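Local coordinates for CDA peptide synthetase I (PDB 5DU9), which is the condensation domain of a modular peptide synthetase, built on the two-lobed fold of that family, at residues 255-263 and 432-440; 263-274 and 325-336. The protein carries 1 engineered substitution. One frame throughout, in Å; residues are numbered along the deposited sequence.

Interaction 1. Residues 255-263 and 432-440; sequences VLGRAAEAT and LAELAADPA
V255 turns one methyl onto the last turn of helix 418-437: its CG2 lies 3.6 Å from A437 CA, over the backbone between A436 and A437. This methyl gets there because it stands anti to the V255 backbone N, beside the carbonyl carbon, while CG1, wedged between N and carbonyl carbon (chi1 66°), touches the A436 methyl more loosely. One turn on, A259 and A436 meet methyl to methyl, with their CB atoms 3.9 Å apart, and A259 CB also rests on the A436 carbonyl, 3.5 Å from its O. With no longer side chain between them, the backbones come close: A259 CA and A436 CA are 5.2 Å apart, and the axes of helical segments 255-263 and 432-437 approach to 8.6 Å at a crossing angle of 38°. L256 starts off to the flank, yet with CD1 extended from CA (chi2 172°) the other branch, CD2, is turned back to L432, where that methyl sits 3.8 Å from L432 CG and almost as near both terminal methyls. The two leucine side chains cross at about a right angle. Beyond the helix end, the P439 ring continues the apolar surface, its CG reaching A259 CB and its CB the CG2 methyl of T263. The polar branch of T263 turns back into its own helix: OG1 donates to A259 O at 2.9 Å. This bond probably restrains chi1 and so keeps CG2 directed at the proline. T263 N binds the same oxygen from the opposite face of the carbonyl plane. No hydrogen bond or salt bridge joins the two segments, so their adhesion rests on van der Waals contact and the exclusion of water from small apolar groups, with complementary shape rather than directional bonding setting how the helices fit.

Interaction 2. Residues 263-274 and 325-336; sequences TGAHWARVVIAG and FARVVETVSEAM
R269 reaches across to helix 325-341 along most of its length. Its CB points toward that helix, and CG stands anti to the carbonyl carbon; a bend at chi2 (-68°) then brings CD up to V332 CG1, at 4.1 Å, and M336 CG. NE lies near M336 CG and CE. CZ is 3.5 Å from M336 CB, which sits over the centre of one guanidinium face, and the M336 chain, itself bent at chi2 and chi3, runs at a slant over the arginine and brings CE near NE and NH2. At the tip, NH2 stays beside M336 CB, while NH1 passes S333 CA. R269 NH1 also donates to a water, which donates in turn to S333 O, a bridge that ties the charged end to the opposite backbone.

Deeper in, A273 provides the knob: its methyl enters a hole lined by F325, V328, V329 and V332. Its CB is 3.7 Å from V329 CG2, and V332 CG2 presses on A273 CA and CB. The F325 ring presents its edge to the backbone, CE1 lying 3.6 Å from G274 N, while V329 CG2 lies over one of its faces, offset toward the rim. On the flanks, I272 CG2 meets V332 CG1, and A265 CB packs 3.6 Å from V329 CG1. In the link between helices 250-263 and 267-283, T263 OG1, which itself bonds to A259 O, accepts from A265 N in an ST turn.

The arrangement is a single knob in a four-residue hole, where two helices cross steeply, at 109°, in the hydrophobic interior of the condensation-domain fold.

In the fold
Interaction 2 is a buried contact, whereas interaction 1 lies nearer the surface and is only partly buried. The two are continuous: helices 250-263 and 267-283 follow one another in the chain, T263 takes part in both contacts, and P439 O probably accepts a hydrogen bond from A326 N, joining the end of 432-440 to the start of 325-336. L435 also packs on F325. Both are mainly apolar, but 255-263 with 432-440 meets mainly through alanines, with V255, two leucines and a proline, at a shallow crossing, while 263-274 with 325-336 adds an aromatic ring, more valines, a steep crossing and a water-bridged arginine. The side chain of I272 in interaction 2 is about 14 Å from the bound (2S)-2-amino-N-butyl-propanamide.

Interaction 1. Residues 255-263 and 432-440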
loop_
_atom_site.group_PDB
_atom_site.type_symbol
_atom_site.label_atom_id
_atom_site.label_comp_id
_atom_site.label_asym_id
_atom_site.label_seq_id
_atom_site.Cartn_x
_atom_site.Cartn_y
_atom_site.Cartn_z
ATOM N N VAL A 255 -5.239 -3.119 22.899
ATOM C CA VAL A 255 -4.432 -2.208 23.706
ATOM C C VAL A 255 -4.001 -0.974 22.903
ATOM O O VAL A 255 -3.823 0.102 23.469
ATOM C CB VAL A 255 -3.189 -2.927 24.284
ATOM C CG1 VAL A 255 -2.233 -3.343 23.175
ATOM C CG2 VAL A 255 -2.485 -2.050 25.314
ATOM N N LEU A 256 -3.853 -1.125 21.588
ATOM C CA LEU A 256 -3.500 0.003 20.731
ATOM C C LEU A 256 -4.614 1.043 20.725
ATOM O O LEU A 256 -4.356 2.248 20.709
ATOM C CB LEU A 256 -3.220 -0.467 19.303
ATOM C CG LEU A 256 -1.977 -1.332 19.104
ATOM C CD1 LEU A 256 -1.944 -1.867 17.684
ATOM C CD2 LEU A 256 -0.713 -0.542 19.406
ATOM N N GLY A 257 -5.854 0.566 20.738
ATOM C CA GLY A 257 -7.008 1.442 20.822
ATOM C C GLY A 257 -7.072 2.172 22.150
ATOM O O GLY A 257 -7.446 3.339 22.201
ATOM N N ARG A 258 -6.708 1.485 23.229
ATOM C CA ARG A 258 -6.715 2.101 24.549
ATOM C C ARG A 258 -5.623 3.160 24.649
ATOM O O ARG A 258 -5.823 4.208 25.270
ATOM C CB ARG A 258 -6.549 1.040 25.640
ATOM C CG ARG A 258 -7.755 0.121 25.766
ATOM C CD ARG A 258 -7.745 -0.663 27.071
ATOM N NE ARG A 258 -6.611 -1.579 27.178
ATOM C CZ ARG A 258 -6.593 -2.822 26.700
ATOM N NH1 ARG A 258 -7.643 -3.313 26.050
ATOM N NH2 ARG A 258 -5.515 -3.577 26.863
ATOM N N ALA A 259 -4.475 2.904 24.025
ATOM C CA ALA A 259 -3.404 3.898 24.017
ATOM C C ALA A 259 -3.829 5.119 23.211
ATOM O O ALA A 259 -3.523 6.247 23.574
ATOM C CB ALA A 259 -2.123 3.306 23.448
ATOM N N ALA A 260 -4.534 4.877 22.112
ATOM C CA ALA A 260 -5.060 5.951 21.286
ATOM C C ALA A 260 -6.036 6.815 22.081
ATOM O O ALA A 260 -5.940 8.039 22.070
ATOM C CB ALA A 260 -5.735 5.369 20.047
ATOM N N GLU A 261 -6.964 6.178 22.790
ATOM C CA GLU A 261 -7.927 6.916 23.610
ATOM C C GLU A 261 -7.224 7.772 24.656
ATOM O O GLU A 261 -7.599 8.922 24.892
ATOM C CB GLU A 261 -8.900 5.957 24.302
ATOM C CG GLU A 261 -10.085 6.646 24.990
ATOM C CD GLU A 261 -9.772 7.201 26.373
ATOM O OE1 GLU A 261 -8.816 6.729 27.025
ATOM O OE2 GLU A 261 -10.501 8.113 26.828
ATOM N N ALA A 262 -6.205 7.195 25.286
ATOM C CA ALA A 262 -5.541 7.827 26.416
ATOM C C ALA A 262 -4.680 9.007 25.977
ATOM O O ALA A 262 -4.642 10.039 26.647
ATOM C CB ALA A 262 -4.698 6.809 27.159
ATOM N N THR A 263 -3.984 8.845 24.859
ATOM C CA THR A 263 -3.105 9.895 24.355
ATOM C C THR A 263 -3.877 10.918 23.533
ATOM O O THR A 263 -3.406 12.037 23.322
ATOM C CB THR A 263 -1.966 9.322 23.493
ATOM O OG1 THR A 263 -2.501 8.641 22.347
ATOM C CG2 THR A 263 -1.115 8.348 24.305
ATOM N N LEU A 432 5.880 -3.020 20.939
ATOM C CA LEU A 432 4.748 -2.137 20.674
ATOM C C LEU A 432 3.631 -2.319 21.703
ATOM O O LEU A 432 3.105 -1.347 22.235
ATOM C CB LEU A 432 4.208 -2.387 19.261
ATOM C CG LEU A 432 2.934 -1.641 18.854
ATOM C CD1 LEU A 432 3.168 -0.142 18.834
ATOM C CD2 LEU A 432 2.431 -2.123 17.498
ATOM N N ALA A 433 3.277 -3.568 21.980
ATOM C CA ALA A 433 2.193 -3.866 22.910
ATOM C C ALA A 433 2.533 -3.423 24.330
ATOM O O ALA A 433 1.663 -2.959 25.068
ATOM C CB ALA A 433 1.871 -5.352 22.885
ATOM N N GLU A 434 3.798 -3.577 24.714
ATOM C CA GLU A 434 4.261 -3.149 26.030
ATOM C C GLU A 434 4.196 -1.626 26.171
ATOM O O GLU A 434 3.785 -1.102 27.208
ATOM C CB GLU A 434 5.689 -3.639 26.274
ATOM C CG GLU A 434 6.208 -3.394 27.685
ATOM C CD GLU A 434 5.549 -4.289 28.721
ATOM O OE1 GLU A 434 5.047 -5.371 28.350
ATOM O OE2 GLU A 434 5.533 -3.905 29.910
ATOM N N LEU A 435 4.610 -0.918 25.126
ATOM C CA LEU A 435 4.544 0.537 25.113
ATOM C C LEU A 435 3.102 1.012 25.226
ATOM O O LEU A 435 2.782 1.891 26.028
ATOM C CB LEU A 435 5.167 1.096 23.830
ATOM C CG LEU A 435 6.681 0.941 23.687
ATOM C CD1 LEU A 435 7.108 1.283 22.268
ATOM C CD2 LEU A 435 7.409 1.816 24.693
ATOM N N ALA A 436 2.236 0.425 24.410
ATOM C CA ALA A 436 0.837 0.836 24.354
ATOM C C ALA A 436 0.123 0.594 25.684
ATOM O O ALA A 436 -0.801 1.328 26.043
ATOM C CB ALA A 436 0.122 0.106 23.231
ATOM N N ALA A 437 0.560 -0.423 26.419
ATOM C CA ALA A 437 -0.081 -0.788 27.682
ATOM C C ALA A 437 0.141 0.261 28.770
ATOM O O ALA A 437 -0.627 0.335 29.728
ATOM C CB ALA A 437 0.424 -2.143 28.153
ATOM N N ASP A 438 1.193 1.060 28.627
ATOM C CA ASP A 438 1.463 2.144 29.571
ATOM C C ASP A 438 2.242 3.268 28.896
ATOM O O ASP A 438 3.468 3.311 28.973
ATOM C CB ASP A 438 2.239 1.628 30.782
ATOM C CG ASP A 438 2.497 2.710 31.809
ATOM O OD1 ASP A 438 1.887 3.796 31.697
ATOM O OD2 ASP A 438 3.306 2.476 32.730
ATOM N N PRO A 439 1.531 4.186 28.228
ATOM C CA PRO A 439 2.200 5.272 27.509
ATOM C C PRO A 439 2.995 6.220 28.409
ATOM O O PRO A 439 3.849 6.943 27.901
ATOM C CB PRO A 439 1.036 6.003 26.832
ATOM C CG PRO A 439 -0.016 4.947 26.676
ATOM C CD PRO A 439 0.087 4.147 27.934
ATOM N N ALA A 440 2.735 6.207 29.714
ATOM C CA ALA A 440 3.458 7.077 30.637
ATOM C C ALA A 440 4.854 6.541 30.941
ATOM O O ALA A 440 5.685 7.252 31.506
ATOM C CB ALA A 440 2.672 7.244 31.930
#

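Interaction 2. Residues 263-274 and 325-336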
loop_
_atom_site.group_PDB
_atom_site.type_symbol
_atom_site.label_atom_id
_atom_site.label_comp_id
_atom_site.label_asym_id
_atom_site.label_seq_id
_atom_site.Cartn_x
_atom_site.Cartn_y
_atom_site.Cartn_z
ATOM N N THR A 263 -3.984 8.845 24.859
ATOM C CA THR A 263 -3.105 9.895 24.355
ATOM C C THR A 263 -3.877 10.918 23.533
ATOM O O THR A 263 -3.406 12.037 23.322
ATOM C CB THR A 263 -1.966 9.322 23.493
ATOM O OG1 THR A 263 -2.501 8.641 22.347
ATOM C CG2 THR A 263 -1.115 8.348 24.305
ATOM N N GLY A 264 -5.063 10.530 23.077
ATOM C CA GLY A 264 -5.858 11.378 22.210
ATOM C C GLY A 264 -5.387 11.362 20.773
ATOM O O GLY A 264 -5.849 12.159 19.962
ATOM N N ALA A 265 -4.454 10.464 20.460
ATOM C CA ALA A 265 -3.933 10.324 19.105
ATOM C C ALA A 265 -4.604 9.168 18.382
ATOM O O ALA A 265 -4.940 8.154 18.989
ATOM C CB ALA A 265 -2.423 10.118 19.137
ATOM N N HIS A 266 -4.782 9.311 17.075
ATOM C CA HIS A 266 -5.309 8.224 16.262
ATOM C C HIS A 266 -4.362 7.028 16.352
ATOM O O HIS A 266 -3.149 7.201 16.458
ATOM C CB HIS A 266 -5.490 8.691 14.819
ATOM C CG HIS A 266 -6.057 7.647 13.912
ATOM N ND1 HIS A 266 -5.286 6.954 13.000
ATOM C CD2 HIS A 266 -7.319 7.178 13.772
ATOM C CE1 HIS A 266 -6.051 6.103 12.341
ATOM N NE2 HIS A 266 -7.289 6.219 12.788
ATOM N N TRP A 267 -4.900 5.814 16.326
ATOM C CA TRP A 267 -4.078 4.646 16.628
ATOM C C TRP A 267 -2.931 4.445 15.638
ATOM O O TRP A 267 -1.917 3.862 15.992
ATOM C CB TRP A 267 -4.933 3.384 16.681
ATOM C CG TRP A 267 -5.402 2.903 15.350
ATOM C CD1 TRP A 267 -6.452 3.391 14.622
ATOM C CD2 TRP A 267 -4.847 1.830 14.585
ATOM N NE1 TRP A 267 -6.578 2.689 13.449
ATOM C CE2 TRP A 267 -5.605 1.725 13.402
ATOM C CE3 TRP A 267 -3.782 0.946 14.786
ATOM C CZ2 TRP A 267 -5.334 0.771 12.426
ATOM C CZ3 TRP A 267 -3.513 0.001 13.815
ATOM C CH2 TRP A 267 -4.286 -0.077 12.647
ATOM N N ALA A 268 -3.072 4.930 14.407
ATOM C CA ALA A 268 -1.978 4.810 13.437
ATOM C C ALA A 268 -0.769 5.622 13.900
ATOM O O ALA A 268 0.380 5.241 13.660
ATOM C CB ALA A 268 -2.430 5.267 12.053
ATOM N N ARG A 269 -1.030 6.741 14.571
ATOM C CA ARG A 269 0.046 7.560 15.134
ATOM C C ARG A 269 0.745 6.811 16.266
ATOM O O ARG A 269 1.960 6.927 16.448
ATOM C CB ARG A 269 -0.490 8.900 15.650
ATOM C CG ARG A 269 -1.155 9.765 14.582
ATOM C CD ARG A 269 -0.140 10.260 13.568
ATOM N NE ARG A 269 -0.754 11.069 12.514
ATOM C CZ ARG A 269 -0.968 12.379 12.591
ATOM N NH1 ARG A 269 -0.650 13.057 13.686
ATOM N NH2 ARG A 269 -1.531 13.012 11.569
ATOM N N VAL A 270 -0.029 6.052 17.035
ATOM C CA VAL A 270 0.531 5.233 18.106
ATOM C C VAL A 270 1.467 4.184 17.507
ATOM O O VAL A 270 2.545 3.919 18.036
ATOM C CB VAL A 270 -0.578 4.550 18.937
ATOM C CG1 VAL A 270 0.013 3.588 19.970
ATOM C CG2 VAL A 270 -1.443 5.599 19.625
ATOM N N VAL A 271 1.060 3.587 16.394
ATOM C CA VAL A 271 1.899 2.592 15.733
ATOM C C VAL A 271 3.190 3.222 15.207
ATOM O O VAL A 271 4.272 2.668 15.387
ATOM C CB VAL A 271 1.133 1.905 14.586
ATOM C CG1 VAL A 271 2.044 0.991 13.775
ATOM C CG2 VAL A 271 -0.030 1.111 15.148
ATOM N N ILE A 272 3.076 4.372 14.552
ATOM C CA ILE A 272 4.256 5.061 14.046
ATOM C C ILE A 272 5.206 5.386 15.200
ATOM O O ILE A 272 6.414 5.167 15.100
ATOM C CB ILE A 272 3.865 6.346 13.282
ATOM C CG1 ILE A 272 3.160 5.976 11.981
ATOM C CG2 ILE A 272 5.090 7.187 12.961
ATOM C CD1 ILE A 272 2.420 7.132 11.320
ATOM N N ALA A 273 4.662 5.898 16.300
ATOM C CA ALA A 273 5.475 6.172 17.483
ATOM C C ALA A 273 6.142 4.896 17.995
ATOM O O ALA A 273 7.293 4.918 18.436
ATOM C CB ALA A 273 4.624 6.804 18.577
ATOM N N GLY A 274 5.420 3.782 17.926
ATOM C CA GLY A 274 5.958 2.497 18.331
ATOM C C GLY A 274 7.146 2.070 17.487
ATOM O O GLY A 274 8.136 1.570 18.013
ATOM N N PHE A 325 6.585 7.176 26.319
ATOM C CA PHE A 325 6.010 6.781 25.044
ATOM C C PHE A 325 4.985 7.826 24.607
ATOM O O PHE A 325 4.901 8.167 23.432
ATOM C CB PHE A 325 5.370 5.394 25.121
ATOM C CG PHE A 325 4.791 4.927 23.811
ATOM C CD1 PHE A 325 5.574 4.882 22.669
ATOM C CD2 PHE A 325 3.471 4.533 23.724
ATOM C CE1 PHE A 325 5.049 4.459 21.465
ATOM C CE2 PHE A 325 2.934 4.113 22.523
ATOM C CZ PHE A 325 3.727 4.072 21.390
ATOM N N ALA A 326 4.226 8.356 25.559
ATOM C CA ALA A 326 3.263 9.412 25.246
ATOM C C ALA A 326 3.959 10.627 24.643
ATOM O O ALA A 326 3.416 11.289 23.759
ATOM C CB ALA A 326 2.484 9.818 26.493
ATOM N N ARG A 327 5.166 10.919 25.112
ATOM C CA ARG A 327 5.920 12.040 24.565
ATOM C C ARG A 327 6.349 11.761 23.130
ATOM O O ARG A 327 6.369 12.664 22.296
ATOM C CB ARG A 327 7.149 12.351 25.419
ATOM C CG ARG A 327 7.948 13.555 24.928
ATOM C CD ARG A 327 7.154 14.852 25.072
ATOM N NE ARG A 327 7.899 16.020 24.611
ATOM C CZ ARG A 327 7.944 16.436 23.348
ATOM N NH1 ARG A 327 7.293 15.778 22.396
ATOM N NH2 ARG A 327 8.650 17.513 23.033
ATOM N N VAL A 328 6.701 10.515 22.834
ATOM C CA VAL A 328 7.070 10.157 21.469
ATOM C C VAL A 328 5.859 10.275 20.548
ATOM O O VAL A 328 5.989 10.704 19.402
ATOM C CB VAL A 328 7.655 8.734 21.393
ATOM C CG1 VAL A 328 7.992 8.363 19.952
ATOM C CG2 VAL A 328 8.906 8.641 22.259
ATOM N N VAL A 329 4.683 9.898 21.045
ATOM C CA VAL A 329 3.452 10.069 20.277
ATOM C C VAL A 329 3.253 11.557 19.950
ATOM O O VAL A 329 2.880 11.908 18.835
ATOM C CB VAL A 329 2.223 9.503 21.035
ATOM C CG1 VAL A 329 0.916 9.880 20.334
ATOM C CG2 VAL A 329 2.328 7.987 21.161
ATOM N N GLU A 330 3.525 12.432 20.912
ATOM C CA GLU A 330 3.420 13.873 20.668
ATOM C C GLU A 330 4.428 14.334 19.615
ATOM O O GLU A 330 4.118 15.175 18.766
ATOM C CB GLU A 330 3.626 14.651 21.967
ATOM C CG GLU A 330 2.503 14.480 22.970
ATOM C CD GLU A 330 2.813 15.113 24.315
ATOM O OE1 GLU A 330 3.863 15.778 24.438
ATOM O OE2 GLU A 330 2.004 14.944 25.252
ATOM N N THR A 331 5.637 13.787 19.680
ATOM C CA THR A 331 6.680 14.111 18.714
ATOM C C THR A 331 6.232 13.702 17.314
ATOM O O THR A 331 6.417 14.443 16.346
ATOM C CB THR A 331 8.003 13.418 19.087
ATOM O OG1 THR A 331 8.441 13.915 20.354
ATOM C CG2 THR A 331 9.088 13.678 18.042
ATOM N N VAL A 332 5.627 12.526 17.217
ATOM C CA VAL A 332 5.101 12.038 15.945
ATOM C C VAL A 332 4.003 12.963 15.428
ATOM O O VAL A 332 3.978 13.313 14.252
ATOM C CB VAL A 332 4.555 10.599 16.087
ATOM C CG1 VAL A 332 3.695 10.199 14.889
ATOM C CG2 VAL A 332 5.703 9.621 16.260
ATOM N N SER A 333 3.099 13.361 16.315
ATOM C CA SER A 333 2.005 14.246 15.932
ATOM C C SER A 333 2.515 15.587 15.394
ATOM O O SER A 333 1.989 16.100 14.403
ATOM C CB SER A 333 1.072 14.478 17.123
ATOM O OG SER A 333 0.342 13.304 17.434
ATOM N N GLU A 334 3.537 16.145 16.039
ATOM C CA GLU A 334 4.111 17.421 15.615
ATOM C C GLU A 334 4.763 17.295 14.241
ATOM O O GLU A 334 4.578 18.150 13.371
ATOM C CB GLU A 334 5.132 17.919 16.637
ATOM C CG GLU A 334 5.812 19.222 16.244
ATOM C CD GLU A 334 6.656 19.808 17.361
ATOM O OE1 GLU A 334 7.441 20.741 17.088
ATOM O OE2 GLU A 334 6.536 19.340 18.514
ATOM N N ALA A 335 5.520 16.221 14.044
ATOM C CA ALA A 335 6.194 15.997 12.774
ATOM C C ALA A 335 5.192 15.722 11.657
ATOM O O ALA A 335 5.364 16.201 10.537
ATOM C CB ALA A 335 7.180 14.846 12.897
ATOM N N MET A 336 4.154 14.944 11.957
ATOM C CA MET A 336 3.137 14.620 10.958
ATOM C C MET A 336 2.359 15.864 10.537
ATOM O O MET A 336 1.957 15.989 9.382
ATOM C CB MET A 336 2.175 13.560 11.489
ATOM C CG MET A 336 2.722 12.148 11.421
ATOM S SD MET A 336 2.931 11.551 9.729
ATOM C CE MET A 336 1.234 11.402 9.187
HETATM O O HOH W 1 -0.859 15.908 14.188
#